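Local coordinates for 7,8-dihydro-6-hydroxymethylpterin pyrophosphokinase-dihydropteroate synthase (Plasmodium falciparum, PDB 6JWV), which probably catalyses two successive steps of folate biosynthesis, diphosphate transfer from ATP to 6-hydroxymethyl-7,8-dihydropterin and condensation of the resulting diphosphate ester with 4-aminobenzoate to give 7,8-dihydropteroate, at residues H530-P535 / G579-H584; G605-R610 / V687-E692. The protein carries 1 engineered substitution. All blocks are in the same frame, centred on the assembly; numbering follows the deposited sequence.

In the fold
Contacts 1 and 2 both lie in the dihydropteroate synthase part, at the loops that follow strands of its parallel-stranded TIM barrel. They come in series along the chain. Contact 1 joins the loops after the neighbouring strands 525-529 and 572-575. Contact 2 joins the loops after strands 603-604 and 684-687, also neighbours. The centres are about 18 Å apart, yet the two touch: His584 packs on Arg610, at the start of helix 610-613, and Phe580 on Lys609. Both contacts also meet the pterin-sulfathiazole ligand XTZ. Contact 1 supplies Phe580, and contact 2 supplies Lys609 and Arg610. Neighbouring barrel loops thus build one ligand pocket.

Contact 1: residues H530-P535 / G579-H584; sequences HKRGNP and GFAKKH. With XTZ (4-{[(2-amino-4-oxo-3,4,7,8-tetrahydropteridin-6-yl)methyl]amino}-N-(1,3-thiazol-2-yl)benzenesulfonamide), chain C; ACT (acetate ion), chain I.
The imidazole of His530 meets Lys582 at its edge, and the phenyl ring of Phe580 meets Lys531 obliquely. XTZ lies over one face of Phe580. Atom C7 of XTZ is 3.5 Å above the phenyl plane, displaced toward the rim, and its N4 comes to the ring edge. Phe580 also packs its CB on CB of Lys531, at 3.7 Å. The segments are loops after neighbouring parallel strands of the TIM barrel, 525-529 and 572-575, and Phe580 forms part of the XTZ pocket wall.

His530 uses both ring nitrogens. NZ of Lys582 donates to ND1 over 2.9 Å and lies only 2° out of the ring plane. NE2 donates to atom O of an acetate ion, with an N-H...acceptor angle of 169°. CG of His530 is anti to the backbone N (chi1 176°), which sends the ring across toward Lys582. The lysine chain bends at chi2 to meet it. NZ sits among ND1 and the carbonyls of Phe580, Gly577 and Ile576, Gly577 being the strongest partner. Its three N-H groups must be shared among these four acceptors.

Arg532 rests its CB on CB of Ala581, 3.5 Å away. Its extended chain carries the guanidinium to the acetate. NE reaches atom O at 2.8 Å, and NH2 reaches OXT at 2.8 Å. NH1 turns to the backbone oxygens of Leu541 and Asn543.

The acetate probably comes from the crystallisation liquor. Its grip is consistent with a site that can hold a small anion. The Lys582 bond and the edge-to-face contact with Tyr554 help set the imidazole's rotation. With ND1 accepting, the ring proton is probably on NE2, where it would point at the acetate.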
loop_
_atom_site.group_PDB
_atom_site.type_symbol
_atom_site.label_atom_id
_atom_site.label_comp_id
_atom_site.label_asym_id
_atom_site.label_seq_id
_atom_site.Cartn_x
_atom_site.Cartn_y
_atom_site.Cartn_z
ATOM N N HIS A 530 23.504 -5.974 -8.175
ATOM C CA HIS A 530 24.084 -4.937 -9.033
ATOM C C HIS A 530 24.996 -3.989 -8.243
ATOM O O HIS A 530 24.577 -3.399 -7.243
ATOM C CB HIS A 530 23.016 -4.128 -9.781
ATOM C CG HIS A 530 23.586 -3.006 -10.590
ATOM N ND1 HIS A 530 23.840 -1.761 -10.057
ATOM C CD2 HIS A 530 24.017 -2.959 -11.874
ATOM C CE1 HIS A 530 24.390 -0.991 -10.980
ATOM N NE2 HIS A 530 24.503 -1.692 -12.095
ATOM N N LYS A 531 26.238 -3.857 -8.711
ATOM C CA LYS A 531 27.157 -2.783 -8.298
ATOM C C LYS A 531 28.027 -2.364 -9.473
ATOM O O LYS A 531 28.087 -3.068 -10.469
ATOM C CB LYS A 531 28.040 -3.204 -7.112
ATOM C CG LYS A 531 29.134 -4.210 -7.426
ATOM C CD LYS A 531 29.884 -4.575 -6.156
ATOM C CE LYS A 531 30.854 -5.735 -6.351
ATOM N NZ LYS A 531 31.905 -5.482 -7.391
ATOM N N ARG A 532 28.688 -1.214 -9.345
ATOM C CA ARG A 532 29.784 -0.824 -10.234
ATOM C C ARG A 532 31.048 -0.625 -9.423
ATOM O O ARG A 532 31.002 -0.101 -8.303
ATOM C CB ARG A 532 29.463 0.452 -10.976
ATOM C CG ARG A 532 28.463 0.299 -12.101
ATOM C CD ARG A 532 28.091 1.690 -12.558
ATOM N NE ARG A 532 27.278 1.747 -13.768
ATOM C CZ ARG A 532 26.745 2.876 -14.226
ATOM N NH1 ARG A 532 26.917 4.009 -13.560
ATOM N NH2 ARG A 532 26.010 2.879 -15.323
ATOM N N GLY A 533 32.173 -1.067 -9.993
ATOM C CA GLY A 533 33.504 -0.856 -9.416
ATOM C C GLY A 533 33.765 -1.574 -8.105
ATOM O O GLY A 533 33.322 -2.710 -7.891
ATOM N N ASN A 534 34.488 -0.885 -7.228
ATOM C CA ASN A 534 34.943 -1.401 -5.935
ATOM C C ASN A 534 34.658 -0.310 -4.896
ATOM O O ASN A 534 34.400 0.825 -5.290
ATOM C CB ASN A 534 36.450 -1.710 -6.020
ATOM C CG ASN A 534 37.289 -0.486 -6.395
ATOM O OD1 ASN A 534 37.539 0.396 -5.564
ATOM N ND2 ASN A 534 37.729 -0.431 -7.648
ATOM N N PRO A 535 34.727 -0.624 -3.577
ATOM C CA PRO A 535 34.332 0.363 -2.547
ATOM C C PRO A 535 34.984 1.753 -2.621
ATOM O O PRO A 535 34.483 2.686 -1.987
ATOM C CB PRO A 535 34.723 -0.326 -1.235
ATOM C CG PRO A 535 34.639 -1.780 -1.538
ATOM C CD PRO A 535 35.110 -1.912 -2.957
ATOM N N GLY A 579 22.831 1.716 -2.477
ATOM C CA GLY A 579 24.102 2.318 -2.041
ATOM C C GLY A 579 25.375 1.887 -2.779
ATOM O O GLY A 579 26.451 2.433 -2.526
ATOM N N PHE A 580 25.281 0.907 -3.676
ATOM C CA PHE A 580 26.454 0.453 -4.442
ATOM C C PHE A 580 26.517 1.099 -5.834
ATOM O O PHE A 580 25.877 0.611 -6.786
ATOM C CB PHE A 580 26.403 -1.057 -4.618
ATOM C CG PHE A 580 26.794 -1.845 -3.410
ATOM C CD1 PHE A 580 25.821 -2.289 -2.507
ATOM C CD2 PHE A 580 28.124 -2.219 -3.214
ATOM C CE1 PHE A 580 26.172 -3.065 -1.417
ATOM C CE2 PHE A 580 28.479 -2.995 -2.132
ATOM C CZ PHE A 580 27.503 -3.414 -1.227
ATOM N N ALA A 581 27.301 2.170 -5.956
ATOM C CA ALA A 581 27.365 2.999 -7.184
ATOM C C ALA A 581 26.018 3.677 -7.520
ATOM O O ALA A 581 25.550 3.698 -8.687
ATOM C CB ALA A 581 27.937 2.226 -8.375
ATOM N N LYS A 582 25.403 4.218 -6.466
ATOM C CA LYS A 582 24.189 4.998 -6.576
ATOM C C LYS A 582 24.291 6.150 -5.610
ATOM O O LYS A 582 24.593 5.947 -4.431
ATOM C CB LYS A 582 22.960 4.159 -6.209
ATOM C CG LYS A 582 22.530 3.101 -7.219
ATOM C CD LYS A 582 22.815 1.708 -6.702
ATOM C CE LYS A 582 22.654 0.682 -7.804
ATOM N NZ LYS A 582 23.292 -0.607 -7.439
ATOM N N LYS A 583 24.034 7.360 -6.091
ATOM C CA LYS A 583 23.788 8.493 -5.200
ATOM C C LYS A 583 22.504 8.216 -4.384
ATOM O O LYS A 583 21.613 7.479 -4.839
ATOM C CB LYS A 583 23.612 9.759 -6.030
ATOM C CG LYS A 583 24.883 10.332 -6.655
ATOM C CD LYS A 583 24.590 11.004 -7.998
ATOM C CE LYS A 583 23.451 12.033 -7.971
ATOM N NZ LYS A 583 22.477 11.811 -9.091
ATOM N N HIS A 584 22.399 8.797 -3.194
ATOM C CA HIS A 584 21.202 8.639 -2.337
ATOM C C HIS A 584 19.837 8.736 -3.038
ATOM O O HIS A 584 18.967 7.892 -2.802
ATOM C CB HIS A 584 21.263 9.608 -1.174
ATOM C CG HIS A 584 22.498 9.464 -0.345
ATOM N ND1 HIS A 584 23.316 8.354 -0.413
ATOM C CD2 HIS A 584 23.038 10.270 0.596
ATOM C CE1 HIS A 584 24.315 8.493 0.434
ATOM N NE2 HIS A 584 24.168 9.644 1.065
HETATM O O3 XTZ C . 22.680 -4.449 -0.266
HETATM C C16 XTZ C . 23.313 -5.521 -0.170
HETATM N N2 XTZ C . 22.890 -6.619 -0.813
HETATM C C3 XTZ C . 24.551 -5.619 0.648
HETATM N N4 XTZ C . 25.083 -4.573 1.332
HETATM C C4 XTZ C . 26.226 -4.743 2.063
HETATM C C15 XTZ C . 26.947 -6.069 2.152
HETATM N N8 XTZ C . 26.317 -7.139 1.390
HETATM C C2 XTZ C . 25.198 -6.962 0.685
HETATM N N3 XTZ C . 24.645 -7.992 -0.013
HETATM C C1 XTZ C . 23.522 -7.803 -0.745
HETATM N N1 XTZ C . 22.995 -8.833 -1.435
HETATM C C5 XTZ C . 26.842 -3.603 2.838
HETATM N N5 XTZ C . 27.504 -2.646 1.951
HETATM C C6 XTZ C . 27.280 -1.294 2.012
HETATM C C14 XTZ C . 27.192 -0.682 3.270
HETATM C C13 XTZ C . 26.957 0.677 3.357
HETATM C C9 XTZ C . 26.805 1.468 2.213
HETATM C C8 XTZ C . 26.903 0.869 0.940
HETATM C C7 XTZ C . 27.143 -0.509 0.843
HETATM S S1 XTZ C . 26.550 3.046 2.414
HETATM O O1 XTZ C . 25.303 3.352 3.017
HETATM O O2 XTZ C . 26.533 3.682 1.121
HETATM N N6 XTZ C . 27.715 3.641 3.377
HETATM C C10 XTZ C . 27.779 3.570 4.750
HETATM S S2 XTZ C . 28.762 4.616 5.722
HETATM C C12 XTZ C . 28.269 3.859 7.207
HETATM C C11 XTZ C . 27.377 2.833 6.864
HETATM N N7 XTZ C . 27.108 2.676 5.523
HETATM C C ACT I . 25.012 -0.545 -15.325
HETATM O O ACT I . 25.883 -0.587 -14.425
HETATM O OXT ACT I . 24.919 0.408 -16.114
HETATM C CH3 ACT I . 24.029 -1.649 -15.505
#

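Contact 2: residues G605-R610 / V687-E692; sequences GYSRKR and VHDVLE. With XTZ (4-{[(2-amino-4-oxo-3,4,7,8-tetrahydropteridin-6-yl)methyl]amino}-N-(1,3-thiazol-2-yl)benzenesulfonamide), chain C.
Arg608 passes over one face of the His688 ring. Its CB starts near ND1 and CE1 of His688. The next carbon, CG, comes to 3.5 Å from ND1. CD sits over the ring face in a CH-pi contact, 4.0 Å from the centroid. The chain stays extended from CG to NE, and the guanidinium stacks on the imidazole, shifted toward CB and CG, with the planes 19° apart. NE lies nearest CB of His688. At the tip, NH2 makes a long, weak salt bridge to OD1 of Asp689, 3.4 Å away and near the guanidinium plane.

Residues Tyr606 to Lys609 form a type II beta turn in the loop after barrel strand 603-604. Segment 687-692 runs from the end of strand 684-687 into helix 690-704. In a structure of this protein Asp689 and Glu692 bind magnesium; here Asp689 OD1 faces Arg608 and OD2 a water.

Ser607 ties the turn to the strand end. Its OG is anti to the backbone N (chi1 -174°). The backbone N of His688 donates to OG in a nearly straight bond, and OG and ND1 share a 2.8 Å hydrogen bond. The water joins OG to the backbone N and OD2 of Asp689. Val687 CG1 packs on CZ of Tyr606 at 3.7 Å.

Beyond the turn, Lys609 NZ donates to O3 of XTZ and to Gly605 O. Arg610 N bonds O1 of XTZ, while NE and NH1 both bond O2.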
loop_
_atom_site.group_PDB
_atom_site.type_symbol
_atom_site.label_atom_id
_atom_site.label_comp_id
_atom_site.label_asym_id
_atom_site.label_seq_id
_atom_site.Cartn_x
_atom_site.Cartn_y
_atom_site.Cartn_z
ATOM N N GLY A 605 18.966 -4.994 0.515
ATOM C CA GLY A 605 19.637 -4.626 1.743
ATOM C C GLY A 605 19.698 -3.121 1.875
ATOM O O GLY A 605 20.476 -2.471 1.185
ATOM N N TYR A 606 18.866 -2.564 2.748
ATOM C CA TYR A 606 18.817 -1.120 2.979
ATOM C C TYR A 606 19.465 -0.763 4.311
ATOM O O TYR A 606 19.763 0.410 4.564
ATOM C CB TYR A 606 17.368 -0.611 2.983
ATOM C CG TYR A 606 16.453 -1.370 3.935
ATOM C CD1 TYR A 606 16.469 -1.125 5.319
ATOM C CD2 TYR A 606 15.569 -2.353 3.447
ATOM C CE1 TYR A 606 15.657 -1.848 6.187
ATOM C CE2 TYR A 606 14.734 -3.062 4.309
ATOM C CZ TYR A 606 14.778 -2.805 5.675
ATOM O OH TYR A 606 13.953 -3.516 6.509
ATOM N N SER A 607 19.675 -1.785 5.148
ATOM C CA SER A 607 19.960 -1.619 6.563
ATOM C C SER A 607 21.194 -0.766 6.858
ATOM O O SER A 607 22.328 -1.118 6.487
ATOM C CB SER A 607 20.077 -2.985 7.229
ATOM O OG SER A 607 20.221 -2.879 8.632
ATOM N N ARG A 608 20.938 0.365 7.520
ATOM C CA ARG A 608 21.960 1.239 8.116
ATOM C C ARG A 608 22.737 2.052 7.091
ATOM O O ARG A 608 23.776 2.649 7.407
ATOM C CB ARG A 608 22.913 0.458 9.042
ATOM C CG ARG A 608 22.239 -0.137 10.264
ATOM C CD ARG A 608 23.300 -0.439 11.283
ATOM N NE ARG A 608 22.792 -1.157 12.449
ATOM C CZ ARG A 608 23.583 -1.718 13.367
ATOM N NH1 ARG A 608 24.905 -1.639 13.236
ATOM N NH2 ARG A 608 23.061 -2.360 14.405
ATOM N N LYS A 609 22.218 2.101 5.872
ATOM C CA LYS A 609 22.916 2.787 4.788
ATOM C C LYS A 609 22.687 4.298 4.803
ATOM O O LYS A 609 21.672 4.778 5.305
ATOM C CB LYS A 609 22.587 2.147 3.432
ATOM C CG LYS A 609 23.133 0.732 3.327
ATOM C CD LYS A 609 22.823 0.109 1.994
ATOM C CE LYS A 609 23.537 -1.218 1.889
ATOM N NZ LYS A 609 22.955 -2.017 0.780
ATOM N N ARG A 610 23.661 5.030 4.272
ATOM C CA ARG A 610 23.662 6.492 4.272
ATOM C C ARG A 610 22.426 7.102 3.618
ATOM O O ARG A 610 21.948 8.138 4.066
ATOM C CB ARG A 610 24.907 7.040 3.569
ATOM C CG ARG A 610 26.250 6.744 4.221
ATOM C CD ARG A 610 27.395 7.112 3.272
ATOM N NE ARG A 610 27.360 6.361 2.000
ATOM C CZ ARG A 610 27.823 6.794 0.820
ATOM N NH1 ARG A 610 27.726 6.006 -0.249
ATOM N NH2 ARG A 610 28.366 8.007 0.686
ATOM N N VAL A 687 18.875 -7.346 6.962
ATOM C CA VAL A 687 18.895 -6.353 8.046
ATOM C C VAL A 687 19.858 -6.684 9.196
ATOM O O VAL A 687 20.142 -7.863 9.491
ATOM C CB VAL A 687 17.467 -6.060 8.642
ATOM C CG1 VAL A 687 16.538 -5.431 7.625
ATOM C CG2 VAL A 687 16.819 -7.314 9.213
ATOM N N HIS A 688 20.346 -5.618 9.836
ATOM C CA HIS A 688 21.092 -5.701 11.091
ATOM C C HIS A 688 20.186 -5.983 12.282
ATOM O O HIS A 688 20.545 -6.795 13.140
ATOM C CB HIS A 688 21.862 -4.412 11.351
ATOM C CG HIS A 688 22.987 -4.192 10.397
ATOM N ND1 HIS A 688 22.867 -3.387 9.284
ATOM C CD2 HIS A 688 24.247 -4.688 10.374
ATOM C CE1 HIS A 688 24.008 -3.396 8.616
ATOM N NE2 HIS A 688 24.861 -4.175 9.259
ATOM N N ASP A 689 19.023 -5.323 12.318
ATOM C CA ASP A 689 18.138 -5.314 13.486
ATOM C C ASP A 689 16.974 -6.280 13.358
ATOM O O ASP A 689 15.843 -5.860 13.087
ATOM C CB ASP A 689 17.658 -3.885 13.746
ATOM C CG ASP A 689 18.807 -2.874 13.693
ATOM O OD1 ASP A 689 19.706 -2.947 14.549
ATOM O OD2 ASP A 689 18.827 -2.011 12.793
ATOM N N VAL A 690 17.260 -7.567 13.566
ATOM C CA VAL A 690 16.300 -8.660 13.352
ATOM C C VAL A 690 15.006 -8.530 14.167
ATOM O O VAL A 690 13.913 -8.659 13.606
ATOM C CB VAL A 690 16.946 -10.057 13.555
ATOM C CG1 VAL A 690 15.942 -11.178 13.333
ATOM C CG2 VAL A 690 18.113 -10.254 12.605
ATOM N N LEU A 691 15.128 -8.257 15.468
ATOM C CA LEU A 691 13.979 -8.169 16.386
ATOM C C LEU A 691 13.051 -6.996 16.083
ATOM O O LEU A 691 11.817 -7.152 16.132
ATOM C CB LEU A 691 14.452 -8.102 17.852
ATOM C CG LEU A 691 13.344 -8.068 18.917
ATOM C CD1 LEU A 691 13.562 -9.131 19.985
ATOM C CD2 LEU A 691 13.140 -6.669 19.506
ATOM N N GLU A 692 13.646 -5.830 15.823
ATOM C CA GLU A 692 12.907 -4.618 15.471
ATOM C C GLU A 692 12.137 -4.835 14.173
ATOM O O GLU A 692 10.966 -4.463 14.053
ATOM C CB GLU A 692 13.853 -3.426 15.317
ATOM C CG GLU A 692 14.518 -2.930 16.601
ATOM C CD GLU A 692 15.673 -3.786 17.119
ATOM O OE1 GLU A 692 15.983 -4.861 16.539
ATOM O OE2 GLU A 692 16.287 -3.372 18.134
HETATM O O3 XTZ C . 22.680 -4.449 -0.266
HETATM C C16 XTZ C . 23.313 -5.521 -0.170
HETATM N N2 XTZ C . 22.890 -6.619 -0.813
HETATM C C3 XTZ C . 24.551 -5.619 0.648
HETATM N N4 XTZ C . 25.083 -4.573 1.332
HETATM C C4 XTZ C . 26.226 -4.743 2.063
HETATM C C15 XTZ C . 26.947 -6.069 2.152
HETATM N N8 XTZ C . 26.317 -7.139 1.390
HETATM C C2 XTZ C . 25.198 -6.962 0.685
HETATM N N3 XTZ C . 24.645 -7.992 -0.013
HETATM C C1 XTZ C . 23.522 -7.803 -0.745
HETATM N N1 XTZ C . 22.995 -8.833 -1.435
HETATM C C5 XTZ C . 26.842 -3.603 2.838
HETATM N N5 XTZ C . 27.504 -2.646 1.951
HETATM C C6 XTZ C . 27.280 -1.294 2.012
HETATM C C14 XTZ C . 27.192 -0.682 3.270
HETATM C C13 XTZ C . 26.957 0.677 3.357
HETATM C C9 XTZ C . 26.805 1.468 2.213
HETATM C C8 XTZ C . 26.903 0.869 0.940
HETATM C C7 XTZ C . 27.143 -0.509 0.843
HETATM S S1 XTZ C . 26.550 3.046 2.414
HETATM O O1 XTZ C . 25.303 3.352 3.017
HETATM O O2 XTZ C . 26.533 3.682 1.121
HETATM N N6 XTZ C . 27.715 3.641 3.377
HETATM C C10 XTZ C . 27.779 3.570 4.750
HETATM S S2 XTZ C . 28.762 4.616 5.722
HETATM C C12 XTZ C . 28.269 3.859 7.207
HETATM C C11 XTZ C . 27.377 2.833 6.864
HETATM N N7 XTZ C . 27.108 2.676 5.523
HETATM O O HOH W 1 18.126 -3.061 10.335
#